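N-acetylneuraminate lyase (Peptoclostridium difficile, PDB 4WOZ) belongs to the lyases of the dihydrodipicolinate synthetase family and folds as a TIM barrel of eight parallel strands that assembles as four chains. Local coordinates at residues Val248-Asp251 with Leu252-Asp255; Tyr262-Ile265 with Lys266-Glu270; Ala294-Ile297 with Tyr298-Tyr301; Lys284-Thr287 with Asp288-Ser292; Gln229-Glu232 with Leu233-Glu237. All blocks are in the same frame, centred on the assembly; numbering follows the deposited sequence.

All five contacts are local, each within one helix or at its end. Contact 2, on helix 261-271, is the buried one. It joins backbone bonds and leucine packing, and it buries the charge of Lys266. Contacts 1, 3 and 5 are partly buried. Contact 1 lies on helix 239-259, beside the second subunit and a bound 2-(acetylamino)-2-deoxy-D-mannose. Contacts 3 and 4 share helix 288-301: contact 4 starts it at the surface, and contact 3 lies at its far end. Contact 5 ends helix 220-235. Contacts 1, 2 and 3 touch through apolar side chains. Asp255 of contact 1 also binds Lys300 and Tyr301 of contact 3, and Gln263 of contact 2 binds Lys284 of contact 4.

Contact 1 of 5, residues Val248-Asp251 with Leu252-Asp255; sequences VTND and LITD
Ile253 lies against Thr249 and Asn250 on the preceding turn of helix 239-259. Its CB is 3.6 Å from Thr249 O. The next atom, CG1, is held beside the backbone N (chi1 -72°) and sits 3.3 Å from Thr249 O. At the tip, CD1 meets Thr249 CG2 at 3.6 Å and Asn250 OD1 at 3.8 Å. The Thr249 and Asn250 side chains both run alongside Ile253 and point the same way. Their polar ends have other partners: Thr249 OG1 bonds Val245 O, Asn250 OD1 accepts from Gln246 NE2, and Asn250 ND2 bonds Glu185 of the second subunit.

Thr254 grips one carbonyl twice. Its OG1 donates to Asn250 O at 2.6 Å, and its N donates to Asn250 O at 2.8 Å. The two donors come from opposite faces of the carbonyl plane. Thr254 OG1 is also bonded to Tyr182 OH of the second subunit, and Thr254 touches the bound 2-(acetylamino)-2-deoxy-D-mannose. Asp251 forms salt bridges with Arg186 and Lys189 of the second subunit.

The Ile253 methyl thus packs on Thr249 CG2, while the bonds of Thr254 OG1 to its own helix and to the second subunit probably hold the hydroxyl in place near the ligand.

Contact 2 of 5, residues Tyr262-Ile265 with Lys266-Glu270; sequences YQTI and KLLLE
Leu267 N donates to Gln263 O at 2.9 Å, one of four backbone bonds that join these two turns of helix 261-271. Leu268 N to Thr264 O and Leu269 N to Ile265 O match it in length. Lys266 N to Tyr262 O is a little longer, at 3.1 Å.

The polar side-chain ends find partners beyond these two turns. Lys266 is extended beyond CG. Its NZ forms a salt bridge with Glu61 and bonds the carbonyls of Val24 and Tyr278, which probably offsets the cost of burying the charge. Gln263 NE2 bonds Lys284 O, and Thr264 OG1 bonds Gly260 O.

The apolar branches close over the backbone bonds. Leu268 CG stands beside its own N (chi1 -75°), which brings it to 3.0 Å from Thr264 O. Leu267 CG takes the same place over the turn before it, 3.1 Å from Gln263 O. Farther out, Leu268 CD1 runs alongside Thr264 CG2 at 4.1 Å, both side chains pointing the same way. Ile265 CG2 meets Leu269 CD1 more loosely, at 4.3 Å.

This helix packs against two others. Thr264, Ile265 and Leu268 pack on Ile256 of helix 239-259, which precedes it in the chain. Thr264, Leu267 and Leu268 also touch helix 288-301, at Ile297, Ala294 and Tyr298.

Contact 3 of 5, residues Ala294-Ile297 with Tyr298-Tyr301; sequences AKEI and YRKY
Ile297 and Tyr301 make the apolar contact of this last turn. Ile297 CG2 comes to the edge of the Tyr301 ring, in its plane, and is 3.8 Å from CD2. The neighbouring Lys300 has its CG anti to the backbone N. This torsion (chi1 -161°) carries Lys300 CG over one face of the Tyr301 ring, 3.9 Å above the plane.

Charge plays a looser part. Arg299 folds back at chi3, and its NH2 lies 3.6 Å from Glu296 CG. Glu296 CA lies over one face of the guanidinium. The carboxylate and guanidinium planes are 51° apart, and Glu296 OE2 is 4.5 Å from Arg299 NH2, beyond a salt bridge. Outside the two segments, Lys300 NZ makes a salt bridge with Asp255, and Tyr301 OH hydrogen-bonds the same carboxylate.

The backbone supplies the regular bonds. Tyr298 N donates to Ala294 O at 2.9 Å, and Tyr301 N donates to Ile297 O at 3.0 Å. Lys300 N binds Glu296 O, with a weak second bond to Ile297 O.

This is the end of the C-terminal helix. It packs on helices 239-259 and 261-271, in the helical region that follows the TIM barrel in this family.

Contact 4 of 5, residues Lys284-Thr287 with Asp288-Ser292; sequences KEAT and DEMKS
Thr287 and Met290 cross at about a right angle at the start of helix 288-301. Thr287 OG1 lies between its backbone N and carbonyl carbon (chi1 66°), which turns the hydroxyl to the first turn of the helix. There it accepts from Met290 N at 3.0 Å, with an N-H...O angle of 163°. Met290 CG is close to the same oxygen, 3.2 Å from Thr287 OG1. The Met290 chain then runs back past Thr287. Its SD takes a weak hydrogen bond from Thr287 N at 3.7 Å.

The end of the methionine is bent at chi3, and CE reaches Ala286 CA at 4.0 Å. Lys284 passes Met290 at a slant and touches it with a methylene: Lys284 CD is 3.8 Å from Met290 SD. Its charged end goes further, to Glu127 and Asp125 of the third subunit.

Lys291 flanks the loop differently. It is extended beyond CG and lies back along Ala286. Its CG is 3.9 Å from Ala286 CB, and its CE is 3.5 Å from Ala286 O. Its backbone N donates to Thr287 O at 2.8 Å, the first regular bond into the helix from the N-cap residue.

Ala286 and Met290 also touch helix 261-271, at Leu267 and Gln263. The bond from Met290 N to Thr287 OG1 caps the helix, with Thr287 as the N-cap. The weak bond from Thr287 N to Met290 SD is the return half of the capping box that begins the C-terminal helix.

Contact 5 of 5, residues Gln229-Glu232 with Leu233-Glu237; sequences QIFE and LTKNE
Phe231 and Lys235 meet through their first torsions. The ring carbon CG of Phe231 is anti to its backbone N (chi1 -165°), and Lys235 CG stands beside its own N (chi1 -57°). Lys235 CG then lies over one face of the Phe231 ring, 4.3 Å from CE2. Bends at chi2 and chi3 turn only the rest of the lysine. The same lysine CG is 3.1 Å from Phe231 O. The backbone bond from Lys235 N to Phe231 O is in the carbonyl plane.

Thr234 sets its hydroxyl beside its own N (chi1 -62°). This brings Thr234 OG1 to 2.8 Å from Ile230 O, which Thr234 N already binds at 3.1 Å. They approach from opposite faces of the carbonyl plane. Leu233 follows the helix more simply. Its N donates to Gln229 O, and its CG rests 3.1 Å from that oxygen.

Asn236 is the first residue to leave helical angles, and its side chain folds back over the last turn. ND2 donates to Glu232 O at 2.8 Å. Glu232 O lies close to the plane of the amide, yet the donor stands above the carbonyl plane. Asn236 N makes a weak bond to the same oxygen.

Outside, Phe231, Thr234 and Lys235 touch Thr208 of helix 204-209, and Ile230 packs on helix 239-259. Glu232 pairs with Arg228.

Glu237 has positive phi and closes the turn: its N donates to Thr234 O at 2.7 Å, and Lys238 N reaches Leu233 O. This is a Schellman motif, with Glu237 as the C-prime residue, ending the helix after the last barrel strand.

Contact 1 of 5, residues Val248-Asp251 with Leu252-Asp255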
# COMPACT_ATOMS: atom_id res chain seq x y z
N VAL A 248 28.25 -10.70 3.45
CA VAL A 248 28.20 -12.09 3.02
C VAL A 248 26.86 -12.70 3.41
O VAL A 248 26.26 -13.46 2.66
CB VAL A 248 29.34 -12.91 3.66
CG1 VAL A 248 29.21 -14.39 3.26
CG2 VAL A 248 30.70 -12.36 3.22
N THR A 249 26.38 -12.35 4.60
CA THR A 249 25.10 -12.86 5.06
C THR A 249 23.97 -12.46 4.11
O THR A 249 23.09 -13.27 3.80
CB THR A 249 24.77 -12.34 6.48
OG1 THR A 249 25.58 -13.02 7.44
CG2 THR A 249 23.31 -12.57 6.82
N ASN A 250 23.99 -11.22 3.65
CA ASN A 250 22.96 -10.73 2.75
C ASN A 250 23.10 -11.29 1.33
O ASN A 250 22.11 -11.39 0.61
CB ASN A 250 22.94 -9.20 2.76
CG ASN A 250 22.29 -8.64 4.02
OD1 ASN A 250 22.10 -9.37 4.99
ND2 ASN A 250 21.96 -7.36 4.02
N ASP A 251 24.33 -11.65 0.94
CA ASP A 251 24.53 -12.27 -0.37
C ASP A 251 23.78 -13.60 -0.32
O ASP A 251 23.09 -13.98 -1.26
CB ASP A 251 26.00 -12.58 -0.64
CG ASP A 251 26.80 -11.36 -0.98
OD1 ASP A 251 26.23 -10.42 -1.57
OD2 ASP A 251 28.01 -11.34 -0.66
N LEU A 252 23.93 -14.29 0.80
CA LEU A 252 23.28 -15.57 1.04
C LEU A 252 21.76 -15.41 1.11
O LEU A 252 21.03 -16.17 0.48
CB LEU A 252 23.79 -16.18 2.36
CG LEU A 252 22.95 -17.31 2.97
CD1 LEU A 252 23.01 -18.54 2.08
CD2 LEU A 252 23.49 -17.63 4.36
N ILE A 253 21.30 -14.44 1.89
CA ILE A 253 19.87 -14.19 2.03
C ILE A 253 19.26 -13.81 0.69
O ILE A 253 18.14 -14.20 0.37
CB ILE A 253 19.61 -13.06 3.06
CG1 ILE A 253 19.89 -13.57 4.48
CG2 ILE A 253 18.16 -12.57 2.93
CD1 ILE A 253 19.99 -12.48 5.53
N THR A 254 20.01 -13.06 -0.10
CA THR A 254 19.54 -12.65 -1.40
C THR A 254 19.33 -13.88 -2.30
O THR A 254 18.29 -14.00 -2.96
CB THR A 254 20.53 -11.68 -2.07
OG1 THR A 254 20.61 -10.47 -1.30
CG2 THR A 254 20.07 -11.35 -3.48
N ASP A 255 20.31 -14.77 -2.31
CA ASP A 255 20.21 -15.98 -3.13
C ASP A 255 19.09 -16.88 -2.66
O ASP A 255 18.36 -17.46 -3.47
CB ASP A 255 21.54 -16.74 -3.13
CG ASP A 255 22.62 -16.04 -3.92
OD1 ASP A 255 22.26 -15.24 -4.82
OD2 ASP A 255 23.81 -16.27 -3.66

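Contact 2 of 5, residues Tyr262-Ile265 with Lys266-Glu270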
# COMPACT_ATOMS: atom_id res chain seq x y z
N TYR A 262 11.86 -20.81 2.09
CA TYR A 262 11.78 -22.01 2.90
C TYR A 262 12.36 -23.26 2.25
O TYR A 262 13.02 -24.05 2.93
CB TYR A 262 10.34 -22.25 3.33
CG TYR A 262 9.81 -21.10 4.17
CD1 TYR A 262 10.43 -20.76 5.38
CD2 TYR A 262 8.71 -20.36 3.76
CE1 TYR A 262 9.96 -19.70 6.15
CE2 TYR A 262 8.24 -19.29 4.53
CZ TYR A 262 8.86 -18.97 5.72
OH TYR A 262 8.39 -17.93 6.48
N GLN A 263 12.11 -23.44 0.96
CA GLN A 263 12.63 -24.61 0.26
C GLN A 263 14.15 -24.62 0.29
O GLN A 263 14.77 -25.64 0.59
CB GLN A 263 12.16 -24.64 -1.20
CG GLN A 263 10.67 -24.90 -1.38
CD GLN A 263 9.84 -23.64 -1.28
OE1 GLN A 263 10.32 -22.59 -0.84
NE2 GLN A 263 8.58 -23.74 -1.69
N THR A 264 14.74 -23.46 0.00
CA THR A 264 16.20 -23.35 -0.03
C THR A 264 16.86 -23.48 1.34
O THR A 264 17.97 -24.00 1.43
CB THR A 264 16.63 -22.02 -0.68
OG1 THR A 264 16.07 -21.93 -1.99
CG2 THR A 264 18.15 -21.94 -0.77
N ILE A 265 16.19 -23.02 2.39
CA ILE A 265 16.77 -23.16 3.72
C ILE A 265 16.79 -24.64 4.08
O ILE A 265 17.77 -25.13 4.63
CB ILE A 265 15.97 -22.38 4.80
CG1 ILE A 265 16.21 -20.88 4.65
CG2 ILE A 265 16.39 -22.84 6.20
CD1 ILE A 265 15.49 -20.03 5.69
N LYS A 266 15.72 -25.35 3.75
CA LYS A 266 15.68 -26.78 4.05
C LYS A 266 16.69 -27.56 3.20
O LYS A 266 17.33 -28.49 3.70
CB LYS A 266 14.26 -27.33 3.84
CG LYS A 266 13.27 -26.80 4.88
CD LYS A 266 11.96 -27.57 4.86
CE LYS A 266 11.00 -27.04 5.91
NZ LYS A 266 9.77 -27.85 5.98
N LEU A 267 16.86 -27.17 1.95
CA LEU A 267 17.82 -27.84 1.08
C LEU A 267 19.24 -27.55 1.58
O LEU A 267 20.13 -28.38 1.44
CB LEU A 267 17.66 -27.37 -0.36
CG LEU A 267 16.34 -27.81 -1.02
CD1 LEU A 267 16.19 -27.16 -2.40
CD2 LEU A 267 16.33 -29.33 -1.13
N LEU A 268 19.44 -26.36 2.14
CA LEU A 268 20.75 -26.01 2.66
C LEU A 268 21.00 -26.85 3.90
O LEU A 268 22.12 -27.30 4.13
CB LEU A 268 20.83 -24.51 3.00
CG LEU A 268 20.96 -23.58 1.79
CD1 LEU A 268 20.92 -22.12 2.25
CD2 LEU A 268 22.26 -23.87 1.05
N LEU A 269 19.96 -27.05 4.70
CA LEU A 269 20.06 -27.86 5.90
C LEU A 269 20.42 -29.30 5.51
O LEU A 269 21.23 -29.94 6.17
CB LEU A 269 18.75 -27.84 6.68
CG LEU A 269 18.52 -26.63 7.59
CD1 LEU A 269 17.10 -26.63 8.13
CD2 LEU A 269 19.55 -26.65 8.73
N GLU A 270 19.79 -29.80 4.44
CA GLU A 270 20.05 -31.15 3.95
C GLU A 270 21.54 -31.29 3.66
O GLU A 270 22.14 -32.33 3.94
CB GLU A 270 19.27 -31.41 2.66
CG GLU A 270 17.78 -31.64 2.84
CD GLU A 270 17.47 -32.97 3.51
OE1 GLU A 270 18.27 -33.92 3.34
OE2 GLU A 270 16.42 -33.07 4.17

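Contact 3 of 5, residues Ala294-Ile297 with Tyr298-Tyr301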
# COMPACT_ATOMS: atom_id res chain seq x y z
N ALA A 294 20.22 -24.46 -5.13
CA ALA A 294 20.45 -24.53 -3.69
C ALA A 294 21.84 -25.11 -3.40
O ALA A 294 22.51 -24.70 -2.46
CB ALA A 294 19.38 -25.39 -3.03
N LYS A 295 22.26 -26.08 -4.21
CA LYS A 295 23.58 -26.67 -4.03
C LYS A 295 24.69 -25.70 -4.43
O LYS A 295 25.81 -25.78 -3.92
CB LYS A 295 23.66 -27.99 -4.79
CG LYS A 295 22.81 -29.07 -4.14
CD LYS A 295 22.87 -30.42 -4.83
CE LYS A 295 22.08 -31.44 -4.04
NZ LYS A 295 22.02 -32.78 -4.69
N GLU A 296 24.39 -24.79 -5.35
CA GLU A 296 25.37 -23.79 -5.75
C GLU A 296 25.52 -22.84 -4.56
O GLU A 296 26.63 -22.45 -4.19
CB GLU A 296 24.89 -22.98 -6.95
CG GLU A 296 24.98 -23.66 -8.29
CD GLU A 296 24.68 -22.70 -9.42
OE1 GLU A 296 23.56 -22.14 -9.45
OE2 GLU A 296 25.57 -22.49 -10.28
N ILE A 297 24.38 -22.47 -3.99
CA ILE A 297 24.34 -21.57 -2.84
C ILE A 297 25.12 -22.22 -1.69
O ILE A 297 25.87 -21.55 -0.98
CB ILE A 297 22.87 -21.30 -2.41
CG1 ILE A 297 22.16 -20.51 -3.51
CG2 ILE A 297 22.82 -20.54 -1.09
CD1 ILE A 297 20.67 -20.33 -3.29
N TYR A 298 24.96 -23.53 -1.54
CA TYR A 298 25.65 -24.26 -0.49
C TYR A 298 27.17 -24.19 -0.66
O TYR A 298 27.89 -23.87 0.29
CB TYR A 298 25.22 -25.73 -0.47
CG TYR A 298 26.00 -26.56 0.52
CD1 TYR A 298 25.86 -26.36 1.89
CD2 TYR A 298 26.90 -27.52 0.08
CE1 TYR A 298 26.61 -27.10 2.81
CE2 TYR A 298 27.66 -28.27 0.98
CZ TYR A 298 27.51 -28.06 2.34
OH TYR A 298 28.25 -28.80 3.22
N ARG A 299 27.64 -24.49 -1.86
CA ARG A 299 29.07 -24.47 -2.14
C ARG A 299 29.65 -23.07 -2.00
O ARG A 299 30.82 -22.89 -1.65
CB ARG A 299 29.35 -25.00 -3.55
CG ARG A 299 29.12 -26.49 -3.70
CD ARG A 299 29.61 -27.02 -5.04
NE ARG A 299 28.74 -26.65 -6.15
CZ ARG A 299 28.99 -25.66 -7.00
NH1 ARG A 299 30.09 -24.94 -6.88
NH2 ARG A 299 28.13 -25.41 -7.98
N LYS A 300 28.82 -22.07 -2.26
CA LYS A 300 29.26 -20.69 -2.19
C LYS A 300 29.45 -20.17 -0.76
O LYS A 300 30.51 -19.62 -0.44
CB LYS A 300 28.27 -19.79 -2.93
CG LYS A 300 28.82 -18.44 -3.31
CD LYS A 300 27.75 -17.54 -3.92
CE LYS A 300 27.06 -18.20 -5.11
NZ LYS A 300 25.92 -17.36 -5.61
N TYR A 301 28.45 -20.36 0.09
CA TYR A 301 28.51 -19.85 1.46
C TYR A 301 28.85 -20.81 2.59
O TYR A 301 29.05 -20.37 3.72
CB TYR A 301 27.18 -19.16 1.77
CG TYR A 301 26.80 -18.14 0.74
CD1 TYR A 301 27.52 -16.95 0.61
CD2 TYR A 301 25.75 -18.38 -0.14
CE1 TYR A 301 27.21 -16.03 -0.38
CE2 TYR A 301 25.43 -17.46 -1.14
CZ TYR A 301 26.17 -16.29 -1.26
OH TYR A 301 25.87 -15.40 -2.25

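Contact 4 of 5, residues Lys284-Thr287 with Asp288-Ser292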
# COMPACT_ATOMS: atom_id res chain seq x y z
N LYS A 284 5.53 -25.03 -2.83
CA LYS A 284 6.04 -25.94 -3.84
C LYS A 284 7.22 -26.81 -3.46
O LYS A 284 8.12 -26.40 -2.72
CB LYS A 284 6.41 -25.16 -5.10
CG LYS A 284 7.74 -24.43 -5.00
CD LYS A 284 8.06 -23.68 -6.28
CE LYS A 284 7.07 -22.56 -6.53
NZ LYS A 284 7.44 -21.74 -7.71
N GLU A 285 7.21 -28.03 -3.98
CA GLU A 285 8.30 -28.97 -3.77
C GLU A 285 9.40 -28.37 -4.64
O GLU A 285 9.11 -27.83 -5.71
CB GLU A 285 7.89 -30.35 -4.29
CG GLU A 285 8.82 -31.47 -3.89
CD GLU A 285 8.47 -32.78 -4.59
OE1 GLU A 285 7.28 -33.16 -4.57
OE2 GLU A 285 9.38 -33.41 -5.15
N ALA A 286 10.64 -28.44 -4.19
CA ALA A 286 11.74 -27.87 -4.97
C ALA A 286 11.88 -28.56 -6.32
O ALA A 286 11.82 -29.78 -6.42
CB ALA A 286 13.05 -27.99 -4.19
N THR A 287 12.07 -27.76 -7.37
CA THR A 287 12.24 -28.29 -8.71
C THR A 287 13.71 -28.68 -8.87
O THR A 287 14.54 -28.36 -8.02
CB THR A 287 11.93 -27.25 -9.78
OG1 THR A 287 12.90 -26.19 -9.70
CG2 THR A 287 10.54 -26.67 -9.58
N ASP A 288 14.03 -29.36 -9.96
CA ASP A 288 15.41 -29.75 -10.21
C ASP A 288 16.28 -28.49 -10.29
O ASP A 288 17.39 -28.46 -9.76
CB ASP A 288 15.51 -30.56 -11.51
CG ASP A 288 15.09 -32.00 -11.32
OD1 ASP A 288 13.97 -32.25 -10.81
OD2 ASP A 288 15.87 -32.90 -11.69
N GLU A 289 15.77 -27.45 -10.95
CA GLU A 289 16.51 -26.20 -11.08
C GLU A 289 16.76 -25.58 -9.70
O GLU A 289 17.85 -25.11 -9.41
CB GLU A 289 15.75 -25.20 -11.95
CG GLU A 289 15.70 -25.55 -13.43
CD GLU A 289 15.07 -26.91 -13.69
OE1 GLU A 289 13.94 -27.15 -13.22
OE2 GLU A 289 15.71 -27.73 -14.39
N MET A 290 15.73 -25.59 -8.86
CA MET A 290 15.85 -25.05 -7.52
C MET A 290 16.87 -25.86 -6.71
O MET A 290 17.65 -25.30 -5.94
CB MET A 290 14.49 -25.07 -6.82
CG MET A 290 13.52 -24.02 -7.37
SD MET A 290 11.84 -24.17 -6.75
CE MET A 290 12.09 -23.90 -4.99
N LYS A 291 16.86 -27.18 -6.91
CA LYS A 291 17.77 -28.06 -6.20
C LYS A 291 19.23 -27.83 -6.58
O LYS A 291 20.11 -27.82 -5.71
CB LYS A 291 17.38 -29.52 -6.42
CG LYS A 291 16.07 -29.90 -5.72
CD LYS A 291 15.73 -31.38 -5.89
CE LYS A 291 14.45 -31.72 -5.13
NZ LYS A 291 13.98 -33.13 -5.34
N SER A 292 19.51 -27.66 -7.87
CA SER A 292 20.89 -27.43 -8.28
C SER A 292 21.30 -26.02 -7.85
O SER A 292 22.46 -25.77 -7.53
CB SER A 292 21.06 -27.60 -9.79
OG SER A 292 20.37 -26.59 -10.50

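Contact 5 of 5, residues Gln229-Glu232 with Leu233-Glu237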
# COMPACT_ATOMS: atom_id res chain seq x y z
N GLN A 229 28.53 -13.78 14.95
CA GLN A 229 29.67 -12.90 14.71
C GLN A 229 29.20 -11.46 14.51
O GLN A 229 29.79 -10.53 15.05
CB GLN A 229 30.47 -13.37 13.48
CG GLN A 229 30.97 -14.81 13.57
CD GLN A 229 31.78 -15.23 12.35
OE1 GLN A 229 31.37 -15.01 11.21
NE2 GLN A 229 32.93 -15.85 12.59
N ILE A 230 28.13 -11.28 13.74
CA ILE A 230 27.61 -9.93 13.50
C ILE A 230 27.21 -9.27 14.81
O ILE A 230 27.62 -8.15 15.10
CB ILE A 230 26.36 -9.95 12.57
CG1 ILE A 230 26.76 -10.42 11.16
CG2 ILE A 230 25.75 -8.55 12.48
CD1 ILE A 230 25.59 -10.60 10.23
N PHE A 231 26.43 -9.98 15.61
CA PHE A 231 25.97 -9.46 16.90
C PHE A 231 27.14 -9.15 17.83
O PHE A 231 27.27 -8.05 18.35
CB PHE A 231 25.03 -10.48 17.55
CG PHE A 231 24.23 -9.93 18.70
CD1 PHE A 231 23.28 -8.93 18.49
CD2 PHE A 231 24.41 -10.42 19.99
CE1 PHE A 231 22.52 -8.42 19.55
CE2 PHE A 231 23.66 -9.91 21.06
CZ PHE A 231 22.72 -8.91 20.84
N GLU A 232 28.02 -10.13 18.02
CA GLU A 232 29.16 -9.96 18.91
C GLU A 232 30.21 -8.95 18.46
O GLU A 232 30.77 -8.22 19.28
CB GLU A 232 29.78 -11.33 19.21
CG GLU A 232 28.99 -12.06 20.29
CD GLU A 232 29.40 -13.51 20.47
OE1 GLU A 232 30.56 -13.85 20.15
OE2 GLU A 232 28.57 -14.31 20.94
N LEU A 233 30.50 -8.89 17.16
CA LEU A 233 31.46 -7.91 16.68
C LEU A 233 30.89 -6.52 16.94
O LEU A 233 31.61 -5.60 17.35
CB LEU A 233 31.71 -8.09 15.18
CG LEU A 233 32.60 -9.28 14.77
CD1 LEU A 233 32.42 -9.55 13.29
CD2 LEU A 233 34.06 -8.97 15.11
N THR A 234 29.59 -6.36 16.70
CA THR A 234 28.92 -5.08 16.90
C THR A 234 28.99 -4.65 18.37
O THR A 234 29.37 -3.53 18.67
CB THR A 234 27.43 -5.13 16.47
OG1 THR A 234 27.35 -5.41 15.06
CG2 THR A 234 26.76 -3.79 16.74
N LYS A 235 28.63 -5.55 19.28
CA LYS A 235 28.67 -5.23 20.71
C LYS A 235 30.10 -4.87 21.14
O LYS A 235 30.30 -4.23 22.17
CB LYS A 235 28.15 -6.40 21.55
CG LYS A 235 26.74 -6.85 21.19
CD LYS A 235 25.79 -5.67 20.96
CE LYS A 235 25.65 -4.78 22.19
NZ LYS A 235 24.90 -3.52 21.87
N ASN A 236 31.08 -5.30 20.35
CA ASN A 236 32.48 -5.02 20.63
C ASN A 236 32.96 -3.81 19.84
O ASN A 236 34.15 -3.48 19.85
CB ASN A 236 33.34 -6.24 20.29
CG ASN A 236 33.44 -7.22 21.44
OD1 ASN A 236 34.20 -7.01 22.39
ND2 ASN A 236 32.66 -8.30 21.38
N GLU A 237 32.02 -3.17 19.15
CA GLU A 237 32.28 -1.98 18.35
C GLU A 237 33.20 -2.18 17.15
O GLU A 237 33.81 -1.23 16.66
CB GLU A 237 32.83 -0.86 19.24
CG GLU A 237 31.92 -0.53 20.41
CD GLU A 237 32.28 0.78 21.06
OE1 GLU A 237 33.46 0.98 21.39
OE2 GLU A 237 31.37 1.63 21.24